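Local coordinates for protein glutathione transferase (Lolium rigidum, PDB 6ZB6) that probably conjugates glutathione to electrophilic xenobiotics such as herbicides, as phi-class glutathione transferases do, and here binds the conjugate S-(p-nitrobenzyl)glutathione, at residues 119-122 against 123-127; 112-115 against 116-120; 73-76 against 77-81; 15-18 against 19-23; 195-198 against 199-203. All blocks are in the same frame, centred on the assembly; numbering follows the deposited sequence.

Contact 1 of 5, residues 119-122 against 123-127. With GTB (S-(p-nitrobenzyl)glutathione), chain G.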
# COMPACT_ATOMS: atom_id res chain seq x y z
N GLN A 119 11.90 -10.06 4.92
CA GLN A 119 12.78 -10.94 5.67
C GLN A 119 12.07 -11.56 6.87
O GLN A 119 12.39 -12.70 7.24
CB GLN A 119 14.01 -10.17 6.14
CG GLN A 119 14.93 -9.72 5.02
CD GLN A 119 15.57 -10.88 4.29
OE1 GLN A 119 15.72 -11.97 4.85
NE2 GLN A 119 15.96 -10.66 3.04
N CYS A 120 11.12 -10.86 7.48
CA CYS A 120 10.50 -11.32 8.72
C CYS A 120 9.18 -12.05 8.48
O CYS A 120 8.80 -12.90 9.29
CB CYS A 120 10.26 -10.14 9.66
SG CYS A 120 11.75 -9.39 10.33
N LEU A 121 8.50 -11.77 7.36
CA LEU A 121 7.17 -12.32 7.08
C LEU A 121 7.14 -13.13 5.79
O LEU A 121 6.94 -14.34 5.84
CB LEU A 121 6.14 -11.19 7.04
CG LEU A 121 5.26 -10.96 8.25
CD1 LEU A 121 4.05 -10.13 7.85
CD2 LEU A 121 4.84 -12.29 8.84
N PHE A 122 7.35 -12.48 4.63
CA PHE A 122 7.16 -13.15 3.35
C PHE A 122 8.13 -14.31 3.17
O PHE A 122 7.71 -15.43 2.85
CB PHE A 122 7.34 -12.15 2.20
CG PHE A 122 6.30 -11.04 2.14
CD1 PHE A 122 5.06 -11.17 2.77
CD2 PHE A 122 6.56 -9.86 1.44
CE1 PHE A 122 4.11 -10.15 2.70
CE2 PHE A 122 5.62 -8.84 1.37
CZ PHE A 122 4.39 -8.99 2.00
N ASN A 123 9.43 -14.07 3.37
CA ASN A 123 10.42 -15.11 3.11
C ASN A 123 10.21 -16.36 3.95
O ASN A 123 10.15 -17.46 3.37
CB ASN A 123 11.84 -14.54 3.31
CG ASN A 123 12.32 -13.74 2.11
OD1 ASN A 123 11.53 -13.37 1.23
ND2 ASN A 123 13.62 -13.46 2.08
N PRO A 124 10.07 -16.30 5.29
CA PRO A 124 9.92 -17.55 6.05
C PRO A 124 8.58 -18.23 5.82
O PRO A 124 8.52 -19.44 5.59
CB PRO A 124 10.10 -17.11 7.51
CG PRO A 124 9.82 -15.66 7.52
CD PRO A 124 10.22 -15.14 6.18
N MET A 125 7.48 -17.47 5.88
CA MET A 125 6.16 -18.07 5.75
C MET A 125 5.88 -18.49 4.31
O MET A 125 5.60 -19.66 4.03
CB MET A 125 5.09 -17.09 6.24
CG MET A 125 5.35 -16.53 7.63
SD MET A 125 3.80 -16.04 8.37
CE MET A 125 3.22 -17.70 8.67
N MET A 126 5.96 -17.54 3.38
CA MET A 126 5.51 -17.80 2.01
C MET A 126 6.51 -18.63 1.22
O MET A 126 6.12 -19.55 0.50
CB MET A 126 5.25 -16.48 1.29
CG MET A 126 4.06 -15.70 1.84
SD MET A 126 2.82 -16.75 2.62
CE MET A 126 1.74 -17.07 1.22
N ARG A 127 7.80 -18.32 1.33
CA ARG A 127 8.81 -18.96 0.50
C ARG A 127 9.65 -19.99 1.25
O ARG A 127 10.52 -20.62 0.64
CB ARG A 127 9.73 -17.91 -0.12
CG ARG A 127 9.05 -17.01 -1.13
CD ARG A 127 10.03 -16.48 -2.15
NE ARG A 127 10.11 -15.02 -2.11
CZ ARG A 127 11.19 -14.34 -1.74
NH1 ARG A 127 12.29 -14.99 -1.36
NH2 ARG A 127 11.18 -13.01 -1.74
N1 GTB G . 5.36 -2.25 -9.04
CA1 GTB G . 4.39 -3.33 -9.05
C1 GTB G . 3.03 -2.80 -8.58
O11 GTB G . 2.96 -1.93 -7.67
O12 GTB G . 1.96 -3.22 -9.11
CB1 GTB G . 4.91 -4.43 -8.12
CG1 GTB G . 3.89 -5.57 -8.11
CD1 GTB G . 4.43 -6.80 -7.39
OE1 GTB G . 5.53 -6.81 -6.92
N2 GTB G . 3.58 -7.96 -7.30
CA2 GTB G . 4.11 -9.12 -6.62
C2 GTB G . 4.23 -10.25 -7.63
O2 GTB G . 3.38 -10.47 -8.43
CB2 GTB G . 3.17 -9.51 -5.48
SG2 GTB G . 3.19 -8.18 -4.22
N3 GTB G . 5.43 -11.05 -7.64
CA3 GTB G . 5.54 -12.13 -8.60
C3 GTB G . 6.78 -11.94 -9.47
O31 GTB G . 7.27 -12.93 -10.08
O32 GTB G . 7.32 -10.80 -9.59
C' GTB G . 4.83 -8.13 -3.46
C1' GTB G . 5.10 -9.48 -2.80
C2' GTB G . 6.13 -10.28 -3.27
C3' GTB G . 6.38 -11.51 -2.68
C4' GTB G . 5.61 -11.94 -1.61
N41 GTB G . 5.87 -13.24 -0.99
O41 GTB G . 6.97 -14.02 -1.38
O42 GTB G . 5.14 -13.63 -0.16
C5' GTB G . 4.58 -11.13 -1.14
C6' GTB G . 4.33 -9.90 -1.73
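The F122 ring lays one face against the nitrobenzyl ring of the ligand GTB, beside M126, whose CG comes 3.1 Å from the nitro oxygen O42 of GTB. Atom C5' of GTB sits 3.4 Å above the F122 ring plane, over its centre, with the two ring planes about 19° apart. Y118 meets the F122 ring edge-to-face. The R127 guanidinium comes obliquely to the nitro group, and R127 NE gives GTB O41 a weak hydrogen bond of 3.4 Å. The M126 chain bends at its second and third torsions, carrying the thioether away from F122. The amides of Q119 and N123 cross at a slant, planes 75° apart, with Q119 NE2 3.8 Å from N123 ND2; Q119 OE1 is bound by the backbone N of D132.

Two donors share F122 O: M126 N at 2.8 Å, tilted from the carbonyl plane, and R127 N at 3.3 Å. M125 N binds L121 O more regularly, and the two side chains lie side by side, M125 SD 3.9 Å from L121 CD2. P124 has no N-H to give the preceding turn. Its CD lies 3.4 Å from L121 O, and the helix kinks and widens into pi-type turns here. This irregular C-terminal part of helix 92-127 forms a wall of the ligand pocket, consistent with the hydrophobic-substrate site that glutathione transferases build on their C-terminal domain.

Contact 2 of 5, residues 112-115 against 116-120. With GTB (S-(p-nitrobenzyl)glutathione), chain G.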
# COMPACT_ATOMS: atom_id res chain seq x y z
N ALA A 112 13.07 1.23 2.49
CA ALA A 112 13.64 0.97 3.80
C ALA A 112 12.80 -0.00 4.63
O ALA A 112 13.36 -0.80 5.39
CB ALA A 112 13.81 2.28 4.56
N LEU A 113 11.47 0.05 4.49
CA LEU A 113 10.57 -0.75 5.31
C LEU A 113 10.28 -2.11 4.69
O LEU A 113 10.31 -3.13 5.38
CB LEU A 113 9.26 0.02 5.55
CG LEU A 113 8.12 -0.66 6.31
CD1 LEU A 113 7.44 0.31 7.28
CD2 LEU A 113 7.10 -1.26 5.33
N SER A 114 10.05 -2.15 3.38
CA SER A 114 9.74 -3.40 2.70
C SER A 114 10.71 -4.55 2.97
O SER A 114 10.24 -5.68 3.16
CB SER A 114 9.65 -3.13 1.18
OG SER A 114 9.30 -4.31 0.49
N PRO A 115 12.04 -4.35 3.01
CA PRO A 115 12.92 -5.50 3.28
C PRO A 115 12.65 -6.17 4.60
O PRO A 115 12.79 -7.40 4.72
CB PRO A 115 14.32 -4.89 3.23
CG PRO A 115 14.17 -3.73 2.32
CD PRO A 115 12.83 -3.15 2.69
N ILE A 116 12.25 -5.40 5.62
CA ILE A 116 11.94 -5.99 6.91
C ILE A 116 10.71 -6.88 6.80
O ILE A 116 10.66 -7.97 7.39
CB ILE A 116 11.77 -4.89 7.98
CG1 ILE A 116 13.05 -4.06 8.08
CG2 ILE A 116 11.44 -5.52 9.35
CD1 ILE A 116 12.85 -2.66 8.63
N VAL A 117 9.70 -6.46 6.04
CA VAL A 117 8.52 -7.29 5.83
C VAL A 117 8.90 -8.57 5.08
O VAL A 117 8.47 -9.67 5.46
CB VAL A 117 7.43 -6.51 5.07
CG1 VAL A 117 6.28 -7.43 4.70
CG2 VAL A 117 6.94 -5.34 5.92
N TYR A 118 9.71 -8.44 4.02
CA TYR A 118 10.17 -9.61 3.27
C TYR A 118 10.92 -10.57 4.17
O TYR A 118 10.63 -11.78 4.20
CB TYR A 118 11.07 -9.18 2.12
CG TYR A 118 10.32 -8.88 0.84
CD1 TYR A 118 10.04 -9.90 -0.07
CD2 TYR A 118 9.90 -7.59 0.54
CE1 TYR A 118 9.35 -9.63 -1.24
CE2 TYR A 118 9.22 -7.31 -0.63
CZ TYR A 118 8.94 -8.33 -1.51
OH TYR A 118 8.27 -8.05 -2.67
N GLN A 119 11.90 -10.06 4.92
CA GLN A 119 12.78 -10.94 5.67
C GLN A 119 12.07 -11.56 6.87
O GLN A 119 12.39 -12.70 7.24
CB GLN A 119 14.01 -10.17 6.14
CG GLN A 119 14.93 -9.72 5.02
CD GLN A 119 15.57 -10.88 4.29
OE1 GLN A 119 15.72 -11.97 4.85
NE2 GLN A 119 15.96 -10.66 3.04
N CYS A 120 11.12 -10.86 7.48
CA CYS A 120 10.50 -11.32 8.72
C CYS A 120 9.18 -12.05 8.48
O CYS A 120 8.80 -12.90 9.29
CB CYS A 120 10.26 -10.14 9.66
SG CYS A 120 11.75 -9.39 10.33
N1 GTB G . 5.36 -2.25 -9.04
CA1 GTB G . 4.39 -3.33 -9.05
C1 GTB G . 3.03 -2.80 -8.58
O11 GTB G . 2.96 -1.93 -7.67
O12 GTB G . 1.96 -3.22 -9.11
CB1 GTB G . 4.91 -4.43 -8.12
CG1 GTB G . 3.89 -5.57 -8.11
CD1 GTB G . 4.43 -6.80 -7.39
OE1 GTB G . 5.53 -6.81 -6.92
N2 GTB G . 3.58 -7.96 -7.30
CA2 GTB G . 4.11 -9.12 -6.62
C2 GTB G . 4.23 -10.25 -7.63
O2 GTB G . 3.38 -10.47 -8.43
CB2 GTB G . 3.17 -9.51 -5.48
SG2 GTB G . 3.19 -8.18 -4.22
N3 GTB G . 5.43 -11.05 -7.64
CA3 GTB G . 5.54 -12.13 -8.60
C3 GTB G . 6.78 -11.94 -9.47
O31 GTB G . 7.27 -12.93 -10.08
O32 GTB G . 7.32 -10.80 -9.59
C' GTB G . 4.83 -8.13 -3.46
C1' GTB G . 5.10 -9.48 -2.80
C2' GTB G . 6.13 -10.28 -3.27
C3' GTB G . 6.38 -11.51 -2.68
C4' GTB G . 5.61 -11.94 -1.61
N41 GTB G . 5.87 -13.24 -0.99
O41 GTB G . 6.97 -14.02 -1.38
O42 GTB G . 5.14 -13.63 -0.16
C5' GTB G . 4.58 -11.13 -1.14
C6' GTB G . 4.33 -9.90 -1.73
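Side chains and backbone one turn apart in helix 92-127 make this local contact, largely buried in the C-terminal domain, with S114 against Y118 on the ligand side. S114 OG stands at the edge of the Y118 ring, near its plane, 3.2 Å from CE2. It gets there because OG is trans to the backbone N (chi1 -178°), which puts it beside the carbonyl carbon, facing the ring of Y118. The next turn's bond is straight: Y118 N to S114 O, 2.9 Å at 170°. On the ligand side Y118 OH lies 3.1 Å from GTB C2', the ring meeting the ligand obliquely. Y118 thereby joins the pocket of this all-helical glutathione transferase domain.

P115 interrupts the pattern, since its N carries no hydrogen for the turn before, and the helix kinks. Just past the kink, I116 N makes a weak 3.0 Å bond to L113 O, an acceptor it shares with V117 N, also weakly bound. The buried A112 O is left without a polar partner, I116 CD1 lying 3.8 Å away. Regular bonding resumes with Q119 N on P115 O, 2.8 Å. L113 CD2 and V117 CG2 pack obliquely, and outside the helix L113 meets Y175 and F179 while P115 and I116 lean on S139.

Contact 3 of 5, residues 73-76 against 77-81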
# COMPACT_ATOMS: atom_id res chain seq x y z
N LYS A 73 -4.63 5.47 -9.47
CA LYS A 73 -4.96 6.81 -9.94
C LYS A 73 -6.09 6.78 -10.97
O LYS A 73 -6.94 7.67 -10.99
CB LYS A 73 -3.72 7.51 -10.50
CG LYS A 73 -2.74 7.90 -9.39
CD LYS A 73 -1.63 8.82 -9.90
CE LYS A 73 -0.62 8.02 -10.74
NZ LYS A 73 0.64 8.77 -11.03
N TYR A 74 -6.13 5.74 -11.81
CA TYR A 74 -7.24 5.62 -12.75
C TYR A 74 -8.56 5.47 -12.01
O TYR A 74 -9.57 6.08 -12.38
CB TYR A 74 -7.02 4.42 -13.68
CG TYR A 74 -8.21 4.11 -14.55
CD1 TYR A 74 -8.39 4.77 -15.77
CD2 TYR A 74 -9.16 3.16 -14.17
CE1 TYR A 74 -9.47 4.49 -16.58
CE2 TYR A 74 -10.26 2.88 -14.98
CZ TYR A 74 -10.40 3.54 -16.18
OH TYR A 74 -11.47 3.27 -16.99
N VAL A 75 -8.57 4.66 -10.95
CA VAL A 75 -9.78 4.51 -10.13
C VAL A 75 -10.20 5.85 -9.54
O VAL A 75 -11.38 6.24 -9.59
CB VAL A 75 -9.55 3.46 -9.04
CG1 VAL A 75 -10.59 3.61 -7.93
CG2 VAL A 75 -9.59 2.06 -9.64
N LEU A 76 -9.25 6.57 -8.94
CA LEU A 76 -9.57 7.83 -8.28
C LEU A 76 -10.13 8.85 -9.26
O LEU A 76 -11.04 9.62 -8.91
CB LEU A 76 -8.34 8.38 -7.58
CG LEU A 76 -7.88 7.51 -6.40
CD1 LEU A 76 -6.57 8.01 -5.86
CD2 LEU A 76 -8.96 7.44 -5.32
N ARG A 77 -9.60 8.88 -10.48
CA ARG A 77 -10.08 9.83 -11.48
C ARG A 77 -11.42 9.40 -12.04
O ARG A 77 -12.34 10.23 -12.17
CB ARG A 77 -9.04 9.98 -12.59
CG ARG A 77 -7.79 10.71 -12.16
CD ARG A 77 -6.67 10.54 -13.19
NE ARG A 77 -5.43 11.11 -12.67
CZ ARG A 77 -4.21 10.69 -13.00
NH1 ARG A 77 -4.05 9.70 -13.87
NH2 ARG A 77 -3.14 11.27 -12.45
N LYS A 78 -11.56 8.12 -12.39
CA LYS A 78 -12.82 7.65 -12.96
C LYS A 78 -13.98 7.91 -12.02
O LYS A 78 -15.04 8.41 -12.43
CB LYS A 78 -12.72 6.16 -13.29
CG LYS A 78 -13.99 5.60 -13.95
CD LYS A 78 -13.95 4.10 -14.07
CE LYS A 78 -15.13 3.59 -14.86
NZ LYS A 78 -15.42 2.18 -14.51
N TYR A 79 -13.81 7.61 -10.73
CA TYR A 79 -14.89 7.70 -9.77
C TYR A 79 -14.86 8.99 -8.97
O TYR A 79 -15.49 9.06 -7.91
CB TYR A 79 -14.88 6.50 -8.83
CG TYR A 79 -15.12 5.20 -9.57
CD1 TYR A 79 -16.40 4.84 -9.97
CD2 TYR A 79 -14.06 4.35 -9.87
CE1 TYR A 79 -16.61 3.65 -10.66
CE2 TYR A 79 -14.27 3.17 -10.55
CZ TYR A 79 -15.54 2.83 -10.94
OH TYR A 79 -15.74 1.65 -11.62
N LYS A 80 -14.16 10.02 -9.45
CA LYS A 80 -13.98 11.27 -8.73
C LYS A 80 -15.30 11.74 -8.15
O LYS A 80 -16.24 12.05 -8.89
CB LYS A 80 -13.36 12.34 -9.65
CG LYS A 80 -13.14 13.69 -8.98
CD LYS A 80 -12.13 13.61 -7.83
CE LYS A 80 -11.94 14.97 -7.15
NZ LYS A 80 -13.13 15.42 -6.36
N THR A 81 -15.38 11.75 -6.81
CA THR A 81 -16.66 11.90 -6.11
C THR A 81 -17.04 13.37 -5.96
O THR A 81 -18.17 13.76 -6.27
CB THR A 81 -16.58 11.25 -4.72
OG1 THR A 81 -16.20 9.87 -4.84
CG2 THR A 81 -17.94 11.33 -4.04
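K73 to K78 form the last turns of helix 68-78 in the thioredoxin-like N-terminal domain, and Y79 is where the chain leaves helical geometry. Three backbone bonds join the two turns: R77 N to K73 O at 3.0 Å, K78 N to Y74 O at 2.8 Å and Y79 N to V75 O. K80 N adds one to R77 O. T81 OG1 donates to Y79 O, though T81 is poorly ordered.

Apolar and face or edge contacts run one turn apart. K73 and R77 lie side by side, pointing the same way, so that K73 CB rests 4.0 Å above the plane of the R77 guanidinium, toward its rim. K78 crosses Y74 at a slant, CB over one face of the ring and CD 3.9 Å from Y74 OH. V75 also meets the Y79 ring in two ways: its carbonyl O sits at the edge, near the ring plane, 3.3 Å from Y79 CD2, and its CG1 branch packs on the same atom.

Charges are handled mostly by partners elsewhere. K73 NZ and R77 NH2 are like charges 4.7 Å apart, but R77 NH2 makes a salt bridge to E89, which should ease their repulsion. D60 OD2 takes both a salt bridge from K78 NZ and a hydrogen bond from Y74 OH, tying the helix end to the sheet's strand 57-60. The K78 chain runs extended beyond CG. Its CG lies 4.1 Å above the centre of the Y79 ring, and K78 NZ donates a 3.0 Å hydrogen bond to Y79 OH.

Contact 4 of 5, residues 15-18 against 19-23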
# COMPACT_ATOMS: atom_id res chain seq x y z
N VAL A 15 -1.98 -5.52 -4.53
CA VAL A 15 -3.41 -5.67 -4.78
C VAL A 15 -4.20 -4.85 -3.77
O VAL A 15 -5.10 -4.07 -4.13
CB VAL A 15 -3.82 -7.15 -4.73
CG1 VAL A 15 -5.34 -7.27 -4.76
CG2 VAL A 15 -3.18 -7.93 -5.88
N ALA A 16 -3.89 -5.04 -2.47
CA ALA A 16 -4.57 -4.31 -1.41
C ALA A 16 -4.52 -2.82 -1.64
O ALA A 16 -5.48 -2.10 -1.34
CB ALA A 16 -3.94 -4.65 -0.05
N ARG A 17 -3.40 -2.32 -2.19
CA ARG A 17 -3.27 -0.89 -2.46
C ARG A 17 -4.44 -0.40 -3.31
O ARG A 17 -5.09 0.61 -2.98
CB ARG A 17 -1.92 -0.61 -3.14
CG ARG A 17 -1.69 0.86 -3.48
CD ARG A 17 -0.59 1.07 -4.52
NE ARG A 17 0.62 0.31 -4.22
CZ ARG A 17 1.48 0.61 -3.24
NH1 ARG A 17 1.27 1.68 -2.48
NH2 ARG A 17 2.55 -0.15 -3.02
N VAL A 18 -4.74 -1.12 -4.39
CA VAL A 18 -5.85 -0.78 -5.27
C VAL A 18 -7.19 -0.90 -4.55
O VAL A 18 -8.07 -0.03 -4.67
CB VAL A 18 -5.81 -1.68 -6.53
CG1 VAL A 18 -7.01 -1.39 -7.46
CG2 VAL A 18 -4.46 -1.54 -7.25
N LEU A 19 -7.38 -1.98 -3.80
CA LEU A 19 -8.65 -2.18 -3.11
C LEU A 19 -8.94 -1.04 -2.15
O LEU A 19 -10.10 -0.61 -2.01
CB LEU A 19 -8.66 -3.53 -2.38
CG LEU A 19 -8.34 -4.77 -3.22
CD1 LEU A 19 -8.57 -6.06 -2.43
CD2 LEU A 19 -9.11 -4.78 -4.54
N VAL A 20 -7.91 -0.52 -1.48
CA VAL A 20 -8.10 0.64 -0.61
C VAL A 20 -8.71 1.80 -1.39
O VAL A 20 -9.70 2.40 -0.96
CB VAL A 20 -6.77 1.04 0.06
CG1 VAL A 20 -6.90 2.44 0.67
CG2 VAL A 20 -6.38 0.01 1.16
N PHE A 21 -8.14 2.14 -2.54
CA PHE A 21 -8.66 3.30 -3.25
C PHE A 21 -10.03 3.03 -3.85
O PHE A 21 -10.88 3.93 -3.87
CB PHE A 21 -7.64 3.78 -4.28
CG PHE A 21 -6.39 4.29 -3.63
CD1 PHE A 21 -6.44 5.43 -2.84
CD2 PHE A 21 -5.19 3.60 -3.75
CE1 PHE A 21 -5.30 5.91 -2.21
CE2 PHE A 21 -4.03 4.07 -3.11
CZ PHE A 21 -4.08 5.22 -2.35
N LEU A 22 -10.30 1.79 -4.28
CA LEU A 22 -11.65 1.44 -4.69
C LEU A 22 -12.64 1.66 -3.55
O LEU A 22 -13.74 2.18 -3.77
CB LEU A 22 -11.70 -0.02 -5.16
CG LEU A 22 -11.17 -0.28 -6.58
CD1 LEU A 22 -10.88 -1.77 -6.78
CD2 LEU A 22 -12.16 0.25 -7.64
N GLU A 23 -12.27 1.28 -2.33
CA GLU A 23 -13.19 1.47 -1.22
C GLU A 23 -13.32 2.94 -0.85
O GLU A 23 -14.40 3.36 -0.42
CB GLU A 23 -12.72 0.65 -0.01
CG GLU A 23 -12.97 -0.83 -0.16
CD GLU A 23 -14.44 -1.18 -0.09
OE1 GLU A 23 -15.21 -0.40 0.51
OE2 GLU A 23 -14.82 -2.25 -0.62
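V18 and L22 make the closer of the two apolar pairs between 15-18 and 19-23: they run side by side, V18 CG1 lying 3.9 Å from L22 CD1, directly beside a straight backbone bond from L22 N to V18 O (2.9 Å, 170°). F21 presses in as well. Its CD2 lies only 3.1 Å from R17 O, while F21 N makes just a weak 3.4 Å bond to that same oxygen. The aliphatic stem of R17 follows the ring, R17 CG lying 4.0 Å from F21 CE2, with guanidinium and ring planes 20° apart. R17 is buried; it bends at its third torsion (chi3 -47°), and its guanidinium is held by N14, S68 and N171. S68 also hydrogen-bonds the ligand, so R17 is a second-shell neighbour of the glutathione site.

Packing relaxes at V15 and L19, where V15 CG1 and L19 CD1 are 4.2 Å apart. On the solvent side E23 is partly exposed and turns its carboxylate away, toward Y29 OH, which it binds.

In the fold, helix 13-24 is the crossover of the beta-alpha-beta unit between strands 4-7 and 29-32. V15, V18 and L22 lie on strand 4-7, V18, F21 and L22 meet helix 68-78, and A16, L19 and V20 face helix 205-214.

Contact 5 of 5, residues 195-198 against 199-203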
# COMPACT_ATOMS: atom_id res chain seq x y z
N LYS A 195 3.29 7.67 14.82
CA LYS A 195 2.32 6.68 15.28
C LYS A 195 0.91 7.23 15.21
O LYS A 195 -0.03 6.49 14.89
CB LYS A 195 2.63 6.24 16.72
CG LYS A 195 1.60 5.23 17.23
CD LYS A 195 2.05 3.79 17.03
CE LYS A 195 1.26 2.83 17.94
NZ LYS A 195 2.05 2.36 19.13
N ALA A 196 0.73 8.51 15.54
CA ALA A 196 -0.62 9.08 15.52
C ALA A 196 -1.16 9.17 14.09
O ALA A 196 -2.36 8.96 13.85
CB ALA A 196 -0.61 10.47 16.14
N TRP A 197 -0.29 9.56 13.16
CA TRP A 197 -0.62 9.53 11.74
C TRP A 197 -1.04 8.13 11.31
O TRP A 197 -2.08 7.95 10.66
CB TRP A 197 0.60 10.02 10.97
CG TRP A 197 0.66 9.73 9.50
CD1 TRP A 197 0.03 10.42 8.50
CD2 TRP A 197 1.47 8.74 8.85
NE1 TRP A 197 0.36 9.90 7.28
CE2 TRP A 197 1.25 8.88 7.46
CE3 TRP A 197 2.35 7.75 9.31
CZ2 TRP A 197 1.87 8.05 6.52
CZ3 TRP A 197 2.97 6.94 8.38
CH2 TRP A 197 2.73 7.10 6.99
N TRP A 198 -0.24 7.12 11.68
CA TRP A 198 -0.59 5.75 11.35
C TRP A 198 -1.96 5.37 11.90
O TRP A 198 -2.76 4.74 11.20
CB TRP A 198 0.49 4.79 11.87
CG TRP A 198 0.17 3.34 11.57
CD1 TRP A 198 -0.06 2.35 12.48
CD2 TRP A 198 0.02 2.74 10.28
NE1 TRP A 198 -0.34 1.17 11.84
CE2 TRP A 198 -0.30 1.38 10.48
CE3 TRP A 198 0.12 3.22 8.96
CZ2 TRP A 198 -0.51 0.49 9.42
CZ3 TRP A 198 -0.10 2.33 7.90
CH2 TRP A 198 -0.41 0.99 8.13
N GLU A 199 -2.26 5.76 13.15
CA GLU A 199 -3.55 5.41 13.73
C GLU A 199 -4.69 6.12 13.02
O GLU A 199 -5.78 5.55 12.90
CB GLU A 199 -3.57 5.74 15.22
CG GLU A 199 -2.55 4.94 15.98
CD GLU A 199 -2.97 3.51 16.28
OE1 GLU A 199 -3.89 2.99 15.60
OE2 GLU A 199 -2.40 2.92 17.21
N ARG A 200 -4.47 7.35 12.55
CA ARG A 200 -5.49 8.01 11.75
C ARG A 200 -5.76 7.22 10.47
O ARG A 200 -6.91 7.02 10.09
CB ARG A 200 -5.08 9.44 11.44
CG ARG A 200 -5.25 10.42 12.60
CD ARG A 200 -5.14 11.86 12.13
NE ARG A 200 -3.77 12.23 11.79
CZ ARG A 200 -2.84 12.57 12.68
NH1 ARG A 200 -3.13 12.60 13.98
NH2 ARG A 200 -1.62 12.87 12.28
N ILE A 201 -4.70 6.73 9.82
CA ILE A 201 -4.87 5.91 8.62
C ILE A 201 -5.66 4.65 8.95
O ILE A 201 -6.60 4.28 8.24
CB ILE A 201 -3.50 5.58 8.00
CG1 ILE A 201 -2.87 6.83 7.39
CG2 ILE A 201 -3.62 4.44 6.96
CD1 ILE A 201 -1.43 6.61 6.94
N MET A 202 -5.29 3.97 10.04
CA MET A 202 -5.94 2.72 10.41
C MET A 202 -7.38 2.92 10.87
O MET A 202 -8.15 1.96 10.90
CB MET A 202 -5.14 2.02 11.52
CG MET A 202 -3.83 1.36 11.05
SD MET A 202 -4.01 0.21 9.64
CE MET A 202 -5.07 -1.03 10.36
N ALA A 203 -7.74 4.14 11.23
CA ALA A 203 -9.11 4.43 11.62
C ALA A 203 -10.06 4.58 10.43
O ALA A 203 -11.27 4.57 10.64
CB ALA A 203 -9.15 5.71 12.46
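W197 and W198, adjacent in helix 192-202 of the helical C-terminal domain, each offer an indole face to the residue one turn on. Both have CG trans to the backbone N, and the two rings leave the helix in different directions. Over W197 stands I201, side by side with it and pointing the same way, its CD1 3.5 Å above the ring plane and off centre. This is a CH-pi contact, 3.9 Å from the centroid of the six-membered ring. Over W198 the M202 chain crosses at a slant, CG 3.8 Å from the centroid of the five-membered ring. M202 is then bent at chi2 (-53°), which brings SD obliquely to the six-membered ring, 4.2 Å from its centroid and 37° off the normal, a Met-aromatic contact. W198 and M202 also pack on helix 173-179, I201 and M202 on helix 205-214.

R200 folds back, bent at its third torsion, so that its guanidinium lies flat against the backbone of A196 and W197: A196 O sits 3.7 Å above the plane. K195 and E199 run alongside each other, but NZ and OE2 remain 4.9 Å apart, too far for a salt bridge. Regular backbone bonds such as M202 N to W198 O, 2.9 Å, join the same residues.

The contact is thus mostly dispersion and CH-pi packing, with W197 NE1 satisfied by D169 and the R200 guanidinium by E158 O and a cation-pi contact with Y159.

Overall arrangement
From the N terminus the chain meets contact 4 on helix 13-24, contact 3 on helix 68-78, contacts 2 and 1 on helix 92-127 and contact 5 on helix 192-202. Each is one continuous stretch closing only a turn; none nests or crosses, though contacts 2 and 1 overlap at Q119 and C120 and share GTB. Contacts 4 and 3 touch through L22 and V75, joining two helices of the N-terminal domain. Contact 1 lies about 34 Å from contact 3 between centres, across the chain. Contact 5 touches none of the others, but its I201 and M202, like V20 of contact 4, rest on I207 of helix 205-214, bridging both domains.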